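PDB 3PSH: molybdate-binding protein MolA from Haemophilus influenzae, which binds molybdate and tungstate, but not sulfate or phosphate, in the periplasm and serves the MolBCA ABC transporter in low-affinity molybdate import. Local coordinates for residues Q25-N30 against Y280-A285; V87-N92 against V110-R115; G143-A148 against Q156-V161; I31-D36 against K317-S322; A135-L140 against A163-R168. All coordinates share one frame; numbering follows the deposited sequence.

Interaction 1. Residues Q25-N30 against Y280-A285; sequences QHQTLN and YPMPEA. With MOO (molybdate ion), chain B.
Gln27 and Met282 mark the closest backbone approach, CA to CA 7.2 Å, where the first turn of helix 26-34 faces the loop that leads into helix 283-297; Gln25 and Met282 are the N-cap residues of these two helices. Side chains make the contact. Gln27 bends at chi2 (100°), which lays its amide over one face of the Tyr280 ring with the planes 47° apart; NE2 lies 3.1 Å from Tyr280 CD2. The same NE2 donates to molybdate O3 (2.8 Å), and this oxygen also receives the backbone N of Tyr280 at 3.0 Å, so both segments share one ligand atom. His26 NE2 reaches O4 in the plane of its ring, 2.8 Å away with an N-H...O angle of 162°. Tyr196, Gly279 and Arg243 complete the hydrogen bonding to the anion, while Tyr280 OH is held by Asn92. Farther along, the methyl CE of Met282 rests 3.5 Å from Gln27 O. Asn30 ND2 donates to the syn lone pair of Glu284 OE2 at 2.7 Å, amide and carboxylate planes nearly perpendicular, and makes a weak bond to Met282 SD. Glu284 OE2 also has a salt bridge to Lys276. The convergence of N-H donors from both segments on the oxyanion is consistent with the molybdate bridging the two segments, as in other periplasmic binding proteins.

Interaction 2. Residues V87-N92 against V110-R115; sequences VVFVTN and VAISLR
Val110 is the tightly packed centre of this strand pair: CG2 meets Val87 CG2 at 3.7 Å, and CG1 lies 3.9 Å from Phe89 CE1. The Phe89 ring runs alongside Val110 and Ile112, pointing the same way, and receives Ile112 CG1 at its edge. Beneath these side chains the parallel backbones exchange hydrogen bonds in alternation: Val110 N donates to Val88 O (2.8 Å), Val90 N to Val110 O, and Ile112 N to Val90 O, the last nearly straight on to the carbonyl (C=O...N 168°). With helix 96-103 between them, the strands form a beta-alpha-beta unit at one end of a four-stranded parallel sheet. Val90 and Ala111 pack on the face away from Phe89. Past Ile112 the pairing slackens: the Asn92 N to Ile112 O bond is weak, at 3.1 Å with an N-H...O angle of 125°. Here the Asn92 amide stands perpendicular to the Arg115 guanidinium, and a water bridges Asn92 ND2 (2.9 Å) and Arg115 NH1. Asn92 OD1 is bonded to Tyr280 OH, and Arg115 NH2 to the Glu121 carbonyl.

Interaction 3. Residues G143-A148 against Q156-V161; sequences GIELIA and QGDELV
Apolar packing between Ile144 and the pair Leu160 and Val161 makes up most of this contact. Ile144 presents two branches: CG2, set anti to its own backbone N, touches Val161 CG2 at 3.7 Å and Leu160 CD2 at 3.9 Å, while CD1 extends to the Leu160 CG and CD2 atoms. The Ile144 side chain lies roughly perpendicular to that of Leu160 and antiparallel alongside that of Val161. Leu160 continues this apolar layer toward Tyr314 and Phe318 of helix 307-319.

Close backbone packing comes second. Ala148 CB sits 3.8 Å from Gly157 CA, and the CA atoms of these residues are only 5.3 Å apart, a spacing possible because one partner has no side chain and the other just a methyl. Ile144 CG2 also lies 3.7 Å from Gly157 O.

Polar contact is confined to the margin and runs through water. One water donates to Glu145 OE2 (2.6 Å) and to Asp158 OD1 (3.0 Å), lying between two carboxylates, and may ease repulsion between their like charges. Each acid has its own lysine as well, Lys141 for Glu145 and Lys154 for Asp158.

The axes of segments 143-148 and 156-161 approach to 8.9 Å at 163° between their directions. This nearly antiparallel geometry, with a short link between consecutive helices 132-151 and 154-165, is that of an alpha-helical hairpin.

Interaction 4. Residues I31-D36 against K317-S322; sequences IAVQLD and KFYRTS
Arg320 grips the carbonyl oxygen of Val33 end-on, NH2 at 2.9 Å and NH1 at 3.0 Å, with the acceptor close to the guanidinium plane. A bend at chi3 (-75°) turns the guanidinium back toward segment 31-36. It also brings one face against the Asp36 carboxylate: the planes are 7° apart and Asp36 OD1 lies 3.3 Å from Arg320 NE, a salt bridge of charges alone, as no N-H points at the oxygen. Val33 O additionally accepts from Asp36 N. That bond belongs to the Schellman motif ending helix 26-34, so the arginine engages a helix C-terminus, where Asp36 has positive phi. Gln34, extended beyond CG, lies over the Tyr319 ring, its CG 4.0 Å from the ring centroid in a CH-pi contact and its amide stacked at 27°. Gln34 OE1 is bonded to Tyr314 OH and NE2 to Glu284, while Tyr319 OH is bonded to Asn30. Val33 CG1 meets the edge of the same ring, 3.9 Å from Tyr319 CD1, and Gln34 CA contributes a C-H...O contact to Phe318 O at 3.3 Å.

Interaction 5. Residues A135-L140 against A163-R168; sequences AYNDGL and AAFANR
Ala164 opens the contact from the last turn of helix 154-165, its CB 4.4 Å from Leu140 CD2, a light apolar touch. Here the two backbones stand well apart: the nearest CA atoms are those of Asn137 and Phe165, 8.7 Å from each other, so side chains must span the gap.

Phe165 comes next and does most of the spanning. Its ring points at helix 132-151 and places CZ 3.5 Å from the backbone O of Asn137 and 4.3 Å from Leu140 CD2. Asn137 OD1 comes in at the ring edge, in its plane, 3.6 Å from Phe165 CE1; the amide and the ring are almost perpendicular, at 87°. Leu286 of helix 283-297 packs on the same phenylalanine.

Arg168, after the turn, begins helix 168-175 and folds back through a bend at chi2 (-84°). Its NH1 donates to Asn137 OD1 at 2.9 Å along a nearly straight N-H (167°), with the oxygen near the guanidinium plane, although the nitrogen stands above the plane of the amide carbonyl. A water donates to Asn137 OD1 (2.8 Å) and accepts from Arg168 NH2, closing a small ring of bonds. Glu290 holds NE through a salt bridge, which would fix the guanidinium's orientation.

The arrangement joins the N-terminal part of helix 132-151 to the end of its antiparallel partner and the turn beyond: the open end of a helical hairpin, with an arginine-asparagine bond just beyond it.

Overall arrangement
Interaction 1 lies about 4 Å from the chain centre, and the centres of the other four are about 11 or 12 Å from it. Of the five, only interaction 1 includes the molybdate. Along the chain, interactions 2, 3 and 5 are nested within the loop it closes; interaction 4 crosses it, sharing helix 26-34. Interactions 3 and 5 use the same two helices, 132-151 and 154-165, at centres 11 Å apart, with interaction 3 nested inside interaction 5. Interaction 2 closes the edge of one four-stranded parallel sheet and touches interaction 1. Interactions 2 and 4, about 20 Å apart, barely touch. Sheet, hairpin and C-terminal helix thus pack against the part of the molybdate site formed by interaction 1.

Interaction 1. Residues Q25-N30 against Y280-A285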
# COMPACT_ATOMS: atom_id res chain seq x y z
N GLN A 25 -8.55 -3.81 7.18
CA GLN A 25 -7.67 -3.67 6.00
C GLN A 25 -6.52 -2.78 6.47
O GLN A 25 -6.78 -1.68 7.03
CB GLN A 25 -8.45 -2.99 4.86
CG GLN A 25 -7.64 -3.11 3.50
CD GLN A 25 -7.88 -2.01 2.54
OE1 GLN A 25 -8.25 -2.28 1.36
NE2 GLN A 25 -7.76 -0.77 2.98
N HIS A 26 -5.22 -3.18 6.32
CA HIS A 26 -4.06 -2.42 6.70
C HIS A 26 -3.86 -1.12 5.92
O HIS A 26 -3.42 -0.13 6.46
CB HIS A 26 -2.76 -3.27 6.61
CG HIS A 26 -2.58 -3.99 5.30
ND1 HIS A 26 -3.46 -4.95 4.85
CD2 HIS A 26 -1.59 -3.94 4.37
CE1 HIS A 26 -3.04 -5.46 3.70
NE2 HIS A 26 -1.95 -4.79 3.35
N GLN A 27 -4.30 -1.13 4.66
CA GLN A 27 -4.12 0.09 3.84
C GLN A 27 -4.98 1.21 4.39
O GLN A 27 -4.53 2.35 4.60
CB GLN A 27 -4.44 -0.11 2.37
CG GLN A 27 -3.37 -1.14 1.85
CD GLN A 27 -3.88 -2.53 1.76
OE1 GLN A 27 -4.80 -2.96 2.47
NE2 GLN A 27 -3.23 -3.30 0.84
N THR A 28 -6.25 0.87 4.61
CA THR A 28 -7.12 1.91 5.20
C THR A 28 -6.60 2.28 6.63
O THR A 28 -6.65 3.45 7.00
CB THR A 28 -8.52 1.37 5.35
OG1 THR A 28 -9.14 1.25 4.07
CG2 THR A 28 -9.35 2.27 6.26
N LEU A 29 -6.11 1.31 7.44
CA LEU A 29 -5.60 1.60 8.77
C LEU A 29 -4.49 2.66 8.66
O LEU A 29 -4.49 3.59 9.43
CB LEU A 29 -5.14 0.28 9.48
CG LEU A 29 -4.65 0.43 10.93
CD1 LEU A 29 -5.68 1.31 11.77
CD2 LEU A 29 -4.57 -0.99 11.46
N ASN A 30 -3.54 2.48 7.73
CA ASN A 30 -2.37 3.37 7.64
C ASN A 30 -2.92 4.77 7.22
O ASN A 30 -2.46 5.75 7.72
CB ASN A 30 -1.41 2.77 6.58
CG ASN A 30 -0.20 3.65 6.34
OD1 ASN A 30 0.31 4.31 7.28
ND2 ASN A 30 0.28 3.62 5.10
N TYR A 280 -1.16 -2.20 -3.43
CA TYR A 280 -2.02 -0.98 -3.29
C TYR A 280 -1.15 0.30 -3.11
O TYR A 280 -0.21 0.27 -2.26
CB TYR A 280 -2.95 -1.10 -2.01
CG TYR A 280 -4.06 -2.13 -2.15
CD1 TYR A 280 -5.43 -1.74 -2.18
CD2 TYR A 280 -3.74 -3.48 -2.18
CE1 TYR A 280 -6.47 -2.72 -2.29
CE2 TYR A 280 -4.74 -4.45 -2.33
CZ TYR A 280 -6.09 -4.05 -2.34
OH TYR A 280 -7.04 -5.09 -2.49
N PRO A 281 -1.58 1.47 -3.65
CA PRO A 281 -0.83 2.69 -3.48
C PRO A 281 -1.09 3.26 -2.05
O PRO A 281 -2.25 3.22 -1.57
CB PRO A 281 -1.46 3.60 -4.51
CG PRO A 281 -3.02 3.19 -4.56
CD PRO A 281 -2.82 1.68 -4.49
N MET A 282 -0.08 3.90 -1.47
CA MET A 282 -0.21 4.55 -0.18
C MET A 282 0.42 5.90 -0.35
O MET A 282 1.37 6.03 -1.14
CB MET A 282 0.56 3.77 0.94
CG MET A 282 0.22 2.30 1.16
SD MET A 282 -1.13 2.01 2.42
CE MET A 282 -2.43 3.11 1.86
N PRO A 283 -0.16 6.91 0.31
CA PRO A 283 0.24 8.27 -0.01
C PRO A 283 1.72 8.48 0.21
O PRO A 283 2.32 9.23 -0.58
CB PRO A 283 -0.56 9.15 0.97
CG PRO A 283 -1.14 8.12 2.09
CD PRO A 283 -1.24 6.81 1.36
N GLU A 284 2.29 7.92 1.27
CA GLU A 284 3.76 8.09 1.49
C GLU A 284 4.61 7.39 0.49
O GLU A 284 5.77 7.79 0.29
CB GLU A 284 4.18 7.66 2.93
CG GLU A 284 4.07 6.15 3.24
CD GLU A 284 2.69 5.60 3.60
OE1 GLU A 284 1.67 6.28 3.33
OE2 GLU A 284 2.66 4.47 4.15
N ALA A 285 4.07 6.34 -0.10
CA ALA A 285 4.82 5.57 -1.15
C ALA A 285 4.97 6.43 -2.37
O ALA A 285 6.06 6.44 -2.93
CB ALA A 285 4.12 4.33 -1.49
MO MOO B . -0.51 -5.12 -0.38
O1 MOO B . 0.93 -5.53 -1.17
O2 MOO B . -1.81 -6.14 -0.86
O3 MOO B . -0.94 -3.52 -0.77
O4 MOO B . -0.15 -5.09 1.28

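Interaction 2. Residues V87-N92 against V110-R115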
# COMPACT_ATOMS: atom_id res chain seq x y z
N VAL A 87 -19.16 1.22 12.28
CA VAL A 87 -18.85 0.93 10.85
C VAL A 87 -17.70 -0.06 10.82
O VAL A 87 -16.91 -0.02 11.75
CB VAL A 87 -18.43 2.28 10.10
CG1 VAL A 87 -17.13 2.90 10.72
CG2 VAL A 87 -18.41 2.11 8.54
N VAL A 88 -17.59 -0.87 9.76
CA VAL A 88 -16.45 -1.79 9.47
C VAL A 88 -15.98 -1.41 8.09
O VAL A 88 -16.80 -1.42 7.12
CB VAL A 88 -16.88 -3.25 9.47
CG1 VAL A 88 -15.72 -4.24 9.21
CG2 VAL A 88 -17.46 -3.58 10.94
N PHE A 89 -14.69 -1.13 8.00
CA PHE A 89 -14.03 -1.00 6.70
C PHE A 89 -13.49 -2.35 6.35
O PHE A 89 -12.89 -2.98 7.19
CB PHE A 89 -12.82 -0.06 6.78
CG PHE A 89 -13.20 1.39 6.93
CD1 PHE A 89 -13.30 2.24 5.78
CD2 PHE A 89 -13.43 1.90 8.20
CE1 PHE A 89 -13.68 3.64 5.96
CE2 PHE A 89 -13.76 3.28 8.37
CZ PHE A 89 -13.82 4.12 7.23
N VAL A 90 -13.77 -2.77 5.12
CA VAL A 90 -13.22 -4.06 4.64
C VAL A 90 -12.41 -3.78 3.37
O VAL A 90 -12.67 -2.77 2.68
CB VAL A 90 -14.34 -5.13 4.36
CG1 VAL A 90 -15.10 -5.37 5.73
CG2 VAL A 90 -15.30 -4.77 3.17
N THR A 91 -11.54 -4.73 2.98
CA THR A 91 -10.85 -4.64 1.66
C THR A 91 -11.86 -4.98 0.53
O THR A 91 -12.79 -5.78 0.68
CB THR A 91 -9.64 -5.55 1.69
OG1 THR A 91 -8.72 -5.21 0.64
CG2 THR A 91 -10.01 -7.02 1.71
N ASN A 92 -11.54 -4.46 -0.67
CA ASN A 92 -12.40 -4.62 -1.79
C ASN A 92 -12.66 -6.05 -2.19
O ASN A 92 -13.70 -6.35 -2.68
CB ASN A 92 -11.89 -3.82 -2.99
CG ASN A 92 -10.48 -4.22 -3.37
OD1 ASN A 92 -9.51 -4.08 -2.55
ND2 ASN A 92 -10.37 -4.86 -4.50
N VAL A 110 -17.90 -0.54 4.65
CA VAL A 110 -17.38 0.36 3.65
C VAL A 110 -16.12 -0.32 3.09
O VAL A 110 -15.17 -0.59 3.84
CB VAL A 110 -16.91 1.68 4.26
CG1 VAL A 110 -16.23 2.64 3.17
CG2 VAL A 110 -18.11 2.40 4.83
N ALA A 111 -16.24 -0.70 1.81
CA ALA A 111 -15.15 -1.47 1.07
C ALA A 111 -14.18 -0.48 0.44
O ALA A 111 -14.63 0.59 -0.17
CB ALA A 111 -15.82 -2.36 -0.00
N ILE A 112 -12.90 -0.72 0.67
CA ILE A 112 -11.90 0.20 0.15
C ILE A 112 -10.95 -0.58 -0.79
O ILE A 112 -10.43 -1.61 -0.44
CB ILE A 112 -11.09 0.80 1.29
CG1 ILE A 112 -11.95 1.73 2.18
CG2 ILE A 112 -9.80 1.61 0.72
CD1 ILE A 112 -12.51 3.07 1.55
N SER A 113 -10.76 -0.01 -1.98
CA SER A 113 -9.86 -0.64 -2.94
C SER A 113 -8.69 0.30 -3.23
O SER A 113 -7.72 -0.21 -3.81
CB SER A 113 -10.53 -0.83 -4.30
OG SER A 113 -10.91 0.42 -4.82
N LEU A 114 -8.81 1.63 -2.97
CA LEU A 114 -7.78 2.59 -3.45
C LEU A 114 -7.55 2.48 -4.99
O LEU A 114 -6.44 2.84 -5.53
CB LEU A 114 -6.45 2.42 -2.68
CG LEU A 114 -6.67 2.52 -1.16
CD1 LEU A 114 -5.26 2.39 -0.49
CD2 LEU A 114 -7.34 3.80 -0.74
N ARG A 115 -8.56 2.05 -5.70
CA ARG A 115 -8.53 1.97 -7.15
C ARG A 115 -9.91 2.32 -7.76
O ARG A 115 -11.00 1.95 -7.26
CB ARG A 115 -8.00 0.58 -7.59
CG ARG A 115 -8.92 -0.56 -7.84
CD ARG A 115 -8.21 -1.65 -8.65
NE ARG A 115 -9.03 -2.84 -8.64
CZ ARG A 115 -8.84 -3.85 -7.84
NH1 ARG A 115 -7.86 -3.89 -6.91
NH2 ARG A 115 -9.66 -4.83 -7.91
O HOH W 1 -7.63 -5.76 -5.07

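Interaction 3. Residues G143-A148 against Q156-V161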
# COMPACT_ATOMS: atom_id res chain seq x y z
N GLY A 143 -10.20 7.14 -2.43
CA GLY A 143 -10.17 6.41 -1.18
C GLY A 143 -9.85 7.21 0.05
O GLY A 143 -10.45 7.07 1.11
N ILE A 144 -8.78 7.99 -0.07
CA ILE A 144 -8.43 8.88 1.02
C ILE A 144 -9.65 9.81 1.31
O ILE A 144 -9.97 10.04 2.51
CB ILE A 144 -7.10 9.71 0.72
CG1 ILE A 144 -5.86 8.78 0.72
CG2 ILE A 144 -6.92 10.78 1.85
CD1 ILE A 144 -4.59 9.59 0.30
N GLU A 145 -10.17 10.35 0.22
CA GLU A 145 -11.38 11.26 0.44
C GLU A 145 -12.48 10.59 1.19
O GLU A 145 -13.13 11.22 2.10
CB GLU A 145 -11.84 11.96 -0.83
CG GLU A 145 -10.73 12.88 -1.40
CD GLU A 145 -11.02 13.31 -2.84
OE1 GLU A 145 -11.89 12.69 -3.48
OE2 GLU A 145 -10.31 14.20 -3.33
N LEU A 146 -12.73 9.34 0.82
CA LEU A 146 -13.89 8.55 1.46
C LEU A 146 -13.58 8.26 2.93
O LEU A 146 -14.42 8.46 3.78
CB LEU A 146 -14.16 7.27 0.67
CG LEU A 146 -15.11 6.25 1.37
CD1 LEU A 146 -16.56 6.96 1.45
CD2 LEU A 146 -15.23 4.96 0.40
N ILE A 147 -12.36 7.78 3.24
CA ILE A 147 -12.01 7.44 4.63
C ILE A 147 -12.07 8.76 5.44
O ILE A 147 -12.57 8.77 6.57
CB ILE A 147 -10.60 6.79 4.67
CG1 ILE A 147 -10.64 5.52 3.82
CG2 ILE A 147 -10.14 6.60 6.12
CD1 ILE A 147 -9.26 4.90 3.39
N ALA A 148 -11.55 9.84 4.88
CA ALA A 148 -11.56 11.10 5.62
C ALA A 148 -13.01 11.55 5.85
O ALA A 148 -13.33 12.13 6.89
CB ALA A 148 -10.69 12.16 4.95
N GLN A 156 -7.67 17.31 6.65
CA GLN A 156 -6.42 16.57 6.68
C GLN A 156 -6.36 15.60 5.47
O GLN A 156 -5.30 15.36 4.85
CB GLN A 156 -6.14 15.88 8.01
CG GLN A 156 -4.67 15.32 8.05
CD GLN A 156 -3.98 15.39 9.39
OE1 GLN A 156 -3.27 14.44 9.85
NE2 GLN A 156 -4.09 16.56 10.04
N GLY A 157 -7.51 15.04 5.08
CA GLY A 157 -7.63 14.19 3.90
C GLY A 157 -7.16 14.94 2.64
O GLY A 157 -6.38 14.45 1.84
N ASP A 158 -7.61 16.17 2.50
CA ASP A 158 -7.26 16.96 1.34
C ASP A 158 -5.76 17.25 1.34
O ASP A 158 -5.18 17.23 0.28
CB ASP A 158 -8.07 18.23 1.25
CG ASP A 158 -9.54 17.95 0.94
OD1 ASP A 158 -9.86 16.92 0.37
OD2 ASP A 158 -10.41 18.84 1.23
N GLU A 159 -5.17 17.51 2.52
CA GLU A 159 -3.76 17.78 2.63
C GLU A 159 -2.93 16.52 2.31
O GLU A 159 -1.79 16.58 1.74
CB GLU A 159 -3.45 18.20 4.09
CG GLU A 159 -4.11 19.55 4.37
CD GLU A 159 -4.21 19.93 5.83
OE1 GLU A 159 -4.00 19.04 6.73
OE2 GLU A 159 -4.60 21.12 6.04
N LEU A 160 -3.49 15.38 2.71
CA LEU A 160 -2.83 14.06 2.49
C LEU A 160 -2.82 13.71 1.00
O LEU A 160 -1.74 13.29 0.42
CB LEU A 160 -3.60 12.97 3.28
CG LEU A 160 -2.81 11.62 3.20
CD1 LEU A 160 -1.42 11.58 3.79
CD2 LEU A 160 -3.66 10.63 4.06
N VAL A 161 -3.93 13.98 0.30
CA VAL A 161 -3.98 13.79 -1.14
C VAL A 161 -2.96 14.71 -1.84
O VAL A 161 -2.21 14.26 -2.72
CB VAL A 161 -5.41 14.06 -1.69
CG1 VAL A 161 -5.40 14.13 -3.27
CG2 VAL A 161 -6.41 12.92 -1.16
O HOH W 2 -8.59 15.62 -2.00

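Interaction 4. Residues I31-D36 against K317-S322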
# COMPACT_ATOMS: atom_id res chain seq x y z
N ILE A 31 -3.86 4.80 6.30
CA ILE A 31 -4.52 6.11 5.97
C ILE A 31 -5.12 6.77 7.20
O ILE A 31 -4.91 7.98 7.43
CB ILE A 31 -5.47 5.99 4.73
CG1 ILE A 31 -4.67 5.63 3.44
CG2 ILE A 31 -6.41 7.31 4.63
CD1 ILE A 31 -5.50 5.12 2.33
N ALA A 32 -5.91 6.00 7.96
CA ALA A 32 -6.58 6.56 9.15
C ALA A 32 -5.58 7.07 10.14
O ALA A 32 -5.84 8.13 10.79
CB ALA A 32 -7.47 5.52 9.87
N VAL A 33 -4.42 6.38 10.26
CA VAL A 33 -3.41 6.86 11.17
C VAL A 33 -2.95 8.24 10.66
O VAL A 33 -2.69 9.19 11.44
CB VAL A 33 -2.22 5.82 11.27
CG1 VAL A 33 -0.97 6.48 11.93
CG2 VAL A 33 -2.68 4.56 12.00
N GLN A 34 -2.81 8.35 9.35
CA GLN A 34 -2.28 9.61 8.80
C GLN A 34 -3.31 10.74 8.77
O GLN A 34 -3.04 11.88 8.40
CB GLN A 34 -1.64 9.45 7.41
CG GLN A 34 -0.42 8.47 7.51
CD GLN A 34 0.15 8.22 6.11
OE1 GLN A 34 0.66 9.17 5.46
NE2 GLN A 34 0.01 6.97 5.60
N LEU A 35 -4.58 10.36 8.93
CA LEU A 35 -5.68 11.33 9.11
C LEU A 35 -5.87 11.66 10.61
O LEU A 35 -6.76 12.51 10.92
CB LEU A 35 -6.97 10.69 8.56
CG LEU A 35 -7.05 10.52 7.07
CD1 LEU A 35 -8.41 9.88 6.80
CD2 LEU A 35 -6.88 11.88 6.25
N ASP A 36 -5.02 11.10 11.49
CA ASP A 36 -5.07 11.32 13.00
C ASP A 36 -6.49 10.90 13.43
O ASP A 36 -7.11 11.61 14.26
CB ASP A 36 -4.93 12.82 13.43
CG ASP A 36 -4.39 12.98 14.88
OD1 ASP A 36 -4.05 11.98 15.55
OD2 ASP A 36 -4.35 14.17 15.34
N LYS A 317 4.06 15.82 9.93
CA LYS A 317 2.69 16.22 9.57
C LYS A 317 1.65 15.09 9.72
O LYS A 317 0.64 15.25 10.48
CB LYS A 317 2.60 16.87 8.19
CG LYS A 317 1.18 17.03 7.70
CD LYS A 317 0.55 18.33 8.22
CE LYS A 317 -0.92 18.41 7.76
NZ LYS A 317 -1.53 19.56 8.66
N PHE A 318 1.98 13.88 9.20
CA PHE A 318 0.96 12.82 9.07
C PHE A 318 1.13 11.75 10.11
O PHE A 318 0.13 11.06 10.43
CB PHE A 318 1.03 12.26 7.61
CG PHE A 318 0.56 13.33 6.60
CD1 PHE A 318 -0.72 13.84 6.68
CD2 PHE A 318 1.44 13.89 5.65
CE1 PHE A 318 -1.16 14.86 5.85
CE2 PHE A 318 1.01 14.91 4.79
CZ PHE A 318 -0.30 15.39 4.84
N TYR A 319 2.37 11.52 10.58
CA TYR A 319 2.53 10.53 11.66
C TYR A 319 2.80 11.14 13.01
O TYR A 319 2.91 10.41 13.95
CB TYR A 319 3.65 9.52 11.34
CG TYR A 319 3.36 8.58 10.17
CD1 TYR A 319 2.33 7.60 10.27
CD2 TYR A 319 4.12 8.66 8.97
CE1 TYR A 319 2.08 6.68 9.22
CE2 TYR A 319 3.91 7.68 7.93
CZ TYR A 319 2.85 6.78 8.03
OH TYR A 319 2.68 5.84 7.07
N ARG A 320 2.90 12.47 13.08
CA ARG A 320 3.08 13.26 14.33
C ARG A 320 4.36 12.80 15.10
O ARG A 320 4.49 12.84 16.38
CB ARG A 320 1.78 13.15 15.19
CG ARG A 320 0.53 13.51 14.48
CD ARG A 320 -0.72 13.00 15.27
NE ARG A 320 -0.80 11.54 15.05
CZ ARG A 320 -1.27 10.92 13.94
NH1 ARG A 320 -1.60 11.57 12.84
NH2 ARG A 320 -1.28 9.59 13.92
N THR A 321 5.33 12.32 14.33
CA THR A 321 6.62 11.92 14.88
C THR A 321 7.72 12.03 13.80
O THR A 321 7.40 12.34 12.65
CB THR A 321 6.60 10.50 15.51
OG1 THR A 321 7.80 10.38 16.29
CG2 THR A 321 6.50 9.38 14.49
N SER A 322 8.96 11.91 14.20
CA SER A 322 10.04 11.78 13.20
C SER A 322 10.14 10.39 12.55
O SER A 322 9.63 9.39 13.10
CB SER A 322 11.39 12.18 13.81
OG SER A 322 11.70 11.24 14.80

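Interaction 5. Residues A135-L140 against A163-R168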
# COMPACT_ATOMS: atom_id res chain seq x y z
N ALA A 135 -6.22 4.49 -12.67
CA ALA A 135 -7.10 3.80 -11.75
C ALA A 135 -6.51 3.95 -10.37
O ALA A 135 -7.27 4.18 -9.41
CB ALA A 135 -7.20 2.31 -12.15
N TYR A 136 -5.21 3.70 -10.22
CA TYR A 136 -4.60 3.88 -8.87
C TYR A 136 -4.43 5.33 -8.41
O TYR A 136 -4.55 5.70 -7.19
CB TYR A 136 -3.27 3.07 -8.70
CG TYR A 136 -3.55 1.54 -8.65
CD1 TYR A 136 -4.32 1.03 -7.55
CD2 TYR A 136 -3.03 0.61 -9.60
CE1 TYR A 136 -4.56 -0.38 -7.46
CE2 TYR A 136 -3.28 -0.78 -9.48
CZ TYR A 136 -4.03 -1.23 -8.38
OH TYR A 136 -4.33 -2.55 -8.28
N ASN A 137 -4.10 6.23 -9.35
CA ASN A 137 -4.06 7.63 -8.99
C ASN A 137 -5.44 8.16 -8.47
O ASN A 137 -5.58 8.74 -7.40
CB ASN A 137 -3.65 8.46 -10.18
CG ASN A 137 -2.15 8.26 -10.52
OD1 ASN A 137 -1.41 7.77 -9.67
ND2 ASN A 137 -1.72 8.65 -11.73
N ASP A 138 -6.44 7.94 -9.32
CA ASP A 138 -7.77 8.43 -8.96
C ASP A 138 -8.34 7.64 -7.76
O ASP A 138 -9.04 8.17 -6.95
CB ASP A 138 -8.69 8.21 -10.14
CG ASP A 138 -8.44 9.21 -11.31
OD1 ASP A 138 -7.62 10.15 -11.10
OD2 ASP A 138 -9.07 8.99 -12.39
N GLY A 139 -7.90 6.42 -7.60
CA GLY A 139 -8.49 5.51 -6.57
C GLY A 139 -7.89 5.86 -5.20
O GLY A 139 -8.63 5.78 -4.17
N LEU A 140 -6.61 6.32 -5.18
CA LEU A 140 -5.96 6.67 -3.94
C LEU A 140 -6.61 7.94 -3.49
O LEU A 140 -7.03 8.05 -2.35
CB LEU A 140 -4.44 6.91 -4.19
CG LEU A 140 -3.72 7.38 -2.93
CD1 LEU A 140 -3.82 6.46 -1.75
CD2 LEU A 140 -2.23 7.46 -3.35
N ALA A 163 -0.24 16.11 -0.57
CA ALA A 163 1.11 15.60 -0.27
C ALA A 163 1.44 14.35 -1.11
O ALA A 163 2.60 14.23 -1.63
CB ALA A 163 1.32 15.32 1.17
N ALA A 164 0.48 13.42 -1.29
CA ALA A 164 0.80 12.18 -1.99
C ALA A 164 1.39 12.42 -3.39
O ALA A 164 2.25 11.64 -3.91
CB ALA A 164 -0.51 11.28 -2.14
N PHE A 165 0.80 13.43 -4.03
CA PHE A 165 1.10 13.70 -5.45
C PHE A 165 2.10 14.86 -5.75
O PHE A 165 2.36 15.20 -6.95
CB PHE A 165 -0.22 13.93 -6.26
CG PHE A 165 -1.09 12.70 -6.40
CD1 PHE A 165 -0.80 11.66 -7.35
CD2 PHE A 165 -2.10 12.48 -5.44
CE1 PHE A 165 -1.61 10.52 -7.39
CE2 PHE A 165 -2.86 11.29 -5.46
CZ PHE A 165 -2.61 10.35 -6.45
N ALA A 166 2.61 15.45 -4.67
CA ALA A 166 3.35 16.69 -4.74
C ALA A 166 4.67 16.51 -5.52
O ALA A 166 5.25 17.52 -5.95
CB ALA A 166 3.65 17.12 -3.34
N ASN A 167 5.20 15.27 -5.60
CA ASN A 167 6.53 15.05 -6.23
C ASN A 167 6.44 14.42 -7.60
O ASN A 167 7.47 14.07 -8.18
CB ASN A 167 7.49 14.28 -5.29
CG ASN A 167 7.75 15.06 -4.03
OD1 ASN A 167 7.98 16.28 -4.07
ND2 ASN A 167 7.70 14.39 -2.90
N ARG A 168 5.25 14.13 -8.05
CA ARG A 168 5.09 13.38 -9.30
C ARG A 168 5.65 14.23 -10.48
O ARG A 168 6.32 13.66 -11.37
CB ARG A 168 3.58 13.11 -9.53
CG ARG A 168 3.21 11.85 -8.79
CD ARG A 168 3.54 10.63 -9.66
NE ARG A 168 3.42 9.25 -9.08
CZ ARG A 168 2.28 8.53 -9.18
NH1 ARG A 168 1.20 9.07 -9.77
NH2 ARG A 168 2.23 7.30 -8.76
O HOH W 3 0.22 5.45 -9.91